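Side-chain contact in TrwG protein (Bartonella grahamii, PDB 4NHF), which is a VirB8-family membrane protein, here its soluble domain, that probably takes part in assembling a bacterial type IV secretion machinery: residues Arg56-Tyr61 and Gln65-Thr70. Residues are numbered along the deposited sequence; the frame is centred on the assembly and turned at random.
Sequences RENYDY and QLNYDT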
loop_
_atom_site.group_PDB
_atom_site.type_symbol
_atom_site.label_atom_id
_atom_site.label_comp_id
_atom_site.label_asym_id
_atom_site.label_seq_id
_atom_site.Cartn_x
_atom_site.Cartn_y
_atom_site.Cartn_z
ATOM N N ARG A 56 -8.116 3.580 -4.615
ATOM C CA ARG A 56 -8.988 4.458 -5.353
ATOM C C ARG A 56 -10.033 5.184 -4.463
ATOM O O ARG A 56 -10.389 6.306 -4.762
ATOM C CB ARG A 56 -9.646 3.695 -6.492
ATOM C CG ARG A 56 -10.688 4.491 -7.243
ATOM C CD ARG A 56 -11.078 3.787 -8.532
ATOM N NE ARG A 56 -12.108 4.562 -9.231
ATOM C CZ ARG A 56 -12.407 4.533 -10.526
ATOM N NH1 ARG A 56 -11.743 3.794 -11.403
ATOM N NH2 ARG A 56 -13.389 5.317 -10.963
ATOM N N GLU A 57 -10.539 4.523 -3.429
ATOM C CA GLU A 57 -11.676 5.044 -2.692
ATOM C C GLU A 57 -11.248 5.813 -1.466
ATOM O O GLU A 57 -12.029 6.545 -0.917
ATOM C CB GLU A 57 -12.649 3.899 -2.324
ATOM C CG GLU A 57 -13.286 3.203 -3.537
ATOM C CD GLU A 57 -14.214 4.076 -4.361
ATOM O OE1 GLU A 57 -14.693 5.112 -3.895
ATOM O OE2 GLU A 57 -14.466 3.714 -5.513
ATOM N N ASN A 58 -9.985 5.667 -1.056
ATOM C CA ASN A 58 -9.412 6.407 0.098
ATOM C C ASN A 58 -9.260 7.894 -0.248
ATOM O O ASN A 58 -8.986 8.213 -1.394
ATOM C CB ASN A 58 -8.018 5.836 0.412
ATOM C CG ASN A 58 -7.436 6.362 1.734
ATOM O OD1 ASN A 58 -8.085 6.309 2.784
ATOM N ND2 ASN A 58 -6.242 6.860 1.680
ATOM N N TYR A 59 -9.417 8.813 0.722
ATOM C CA TYR A 59 -8.939 10.183 0.520
ATOM C C TYR A 59 -8.179 10.574 1.764
ATOM O O TYR A 59 -8.750 10.486 2.852
ATOM C CB TYR A 59 -10.069 11.221 0.290
ATOM C CG TYR A 59 -9.458 12.555 0.085
ATOM C CD1 TYR A 59 -8.879 12.891 -1.128
ATOM C CD2 TYR A 59 -9.330 13.432 1.128
ATOM C CE1 TYR A 59 -8.224 14.079 -1.287
ATOM C CE2 TYR A 59 -8.702 14.628 0.976
ATOM C CZ TYR A 59 -8.165 14.973 -0.243
ATOM O OH TYR A 59 -7.556 16.220 -0.367
ATOM N N ASP A 60 -6.898 10.935 1.605
ATOM C CA ASP A 60 -6.053 11.395 2.707
ATOM C C ASP A 60 -5.120 12.383 2.052
ATOM O O ASP A 60 -4.353 12.003 1.178
ATOM C CB ASP A 60 -5.276 10.219 3.331
ATOM C CG ASP A 60 -4.471 10.615 4.607
ATOM O OD1 ASP A 60 -4.119 11.822 4.773
ATOM O OD2 ASP A 60 -4.125 9.672 5.407
ATOM N N TYR A 61 -5.209 13.657 2.428
ATOM C CA TYR A 61 -4.362 14.691 1.844
ATOM C C TYR A 61 -2.873 14.241 1.839
ATOM O O TYR A 61 -2.115 14.511 0.901
ATOM C CB TYR A 61 -4.537 16.007 2.646
ATOM C CG TYR A 61 -3.780 17.172 2.062
ATOM C CD1 TYR A 61 -4.198 17.757 0.866
ATOM C CD2 TYR A 61 -2.630 17.648 2.663
ATOM C CE1 TYR A 61 -3.493 18.807 0.300
ATOM C CE2 TYR A 61 -1.907 18.686 2.103
ATOM C CZ TYR A 61 -2.346 19.256 0.910
ATOM O OH TYR A 61 -1.645 20.299 0.332
ATOM N N GLN A 65 -0.762 11.605 -3.444
ATOM C CA GLN A 65 0.178 11.267 -4.523
ATOM C C GLN A 65 0.238 9.794 -4.705
ATOM O O GLN A 65 0.081 9.312 -5.820
ATOM C CB GLN A 65 1.619 11.776 -4.281
ATOM N N LEU A 66 0.511 9.074 -3.620
ATOM C CA LEU A 66 0.551 7.632 -3.671
ATOM C C LEU A 66 -0.782 6.942 -4.080
ATOM O O LEU A 66 -0.766 5.947 -4.836
ATOM C CB LEU A 66 0.965 7.099 -2.325
ATOM C CG LEU A 66 0.887 5.614 -2.109
ATOM C CD1 LEU A 66 1.975 4.947 -2.915
ATOM C CD2 LEU A 66 1.138 5.378 -0.622
ATOM N N ASN A 67 -1.897 7.385 -3.504
ATOM C CA ASN A 67 -3.182 6.773 -3.851
ATOM C C ASN A 67 -3.538 6.995 -5.319
ATOM O O ASN A 67 -3.906 6.040 -6.038
ATOM C CB ASN A 67 -4.315 7.254 -2.971
ATOM C CG ASN A 67 -4.194 6.841 -1.512
ATOM O OD1 ASN A 67 -4.514 7.681 -0.608
ATOM N ND2 ASN A 67 -3.653 5.660 -1.244
ATOM N N TYR A 68 -3.376 8.225 -5.775
ATOM C CA TYR A 68 -3.668 8.597 -7.152
ATOM C C TYR A 68 -2.741 7.895 -8.142
ATOM O O TYR A 68 -3.206 7.291 -9.122
ATOM C CB TYR A 68 -3.539 10.094 -7.272
ATOM C CG TYR A 68 -3.879 10.756 -8.595
ATOM C CD1 TYR A 68 -5.159 11.258 -8.833
ATOM C CD2 TYR A 68 -2.894 10.980 -9.547
ATOM C CE1 TYR A 68 -5.467 11.902 -10.003
ATOM C CE2 TYR A 68 -3.189 11.614 -10.729
ATOM C CZ TYR A 68 -4.484 12.094 -10.945
ATOM O OH TYR A 68 -4.799 12.748 -12.139
ATOM N N ASP A 69 -1.434 7.959 -7.880
ATOM C CA ASP A 69 -0.479 7.265 -8.726
ATOM C C ASP A 69 -0.742 5.765 -8.816
ATOM O O ASP A 69 -0.646 5.192 -9.883
ATOM C CB ASP A 69 0.957 7.509 -8.261
ATOM C CG ASP A 69 1.435 8.887 -8.587
ATOM O OD1 ASP A 69 0.721 9.684 -9.243
ATOM O OD2 ASP A 69 2.533 9.210 -8.117
ATOM N N THR A 70 -1.028 5.129 -7.685
ATOM C CA THR A 70 -1.266 3.702 -7.673
ATOM C C THR A 70 -2.533 3.376 -8.442
ATOM O O THR A 70 -2.558 2.445 -9.312
ATOM C CB THR A 70 -1.332 3.157 -6.238
ATOM O OG1 THR A 70 -0.092 3.510 -5.558
ATOM C CG2 THR A 70 -1.550 1.656 -6.274
HETATM O O HOH W 1 -5.448 9.993 -0.839
#
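N58 and N67 meet amide to amide where two helices of the VirB8 domain, an NTF2-like fold, are joined: N58 lies in the loop that leads on from helix 42-57, and N67 lies on helix 64-73. The tight part is one hydrogen bond, ND2 of N58 to OD1 of N67, 3.0 Å long with an N-H...O angle of 156°. OD1 lies close to the amide plane of N58, but the donor stands above the carbonyl plane of N67 and not on a lone pair. The two amide planes are 90° apart. With chi1 near -170°, the amide of N58 is sent away from its backbone N and toward helix 64-73, and chi2 then presents ND2. The loose side is the partly exposed N58, which has 33 Å² covered against 70 Å² for the buried N67. D60 is a more distant neighbour, its CB no nearer than 4.7 Å to OD1 of N67; its N donates to a water at 3.0 Å. A calcium ligand in a structure of this protein, D60 carries no calcium in this chain and pairs with R102 through OD2. The N67 amide is held at both ends: OD1 also accepts from T63 OG1, while ND2 bonds to N55 OD1 on helix 42-57.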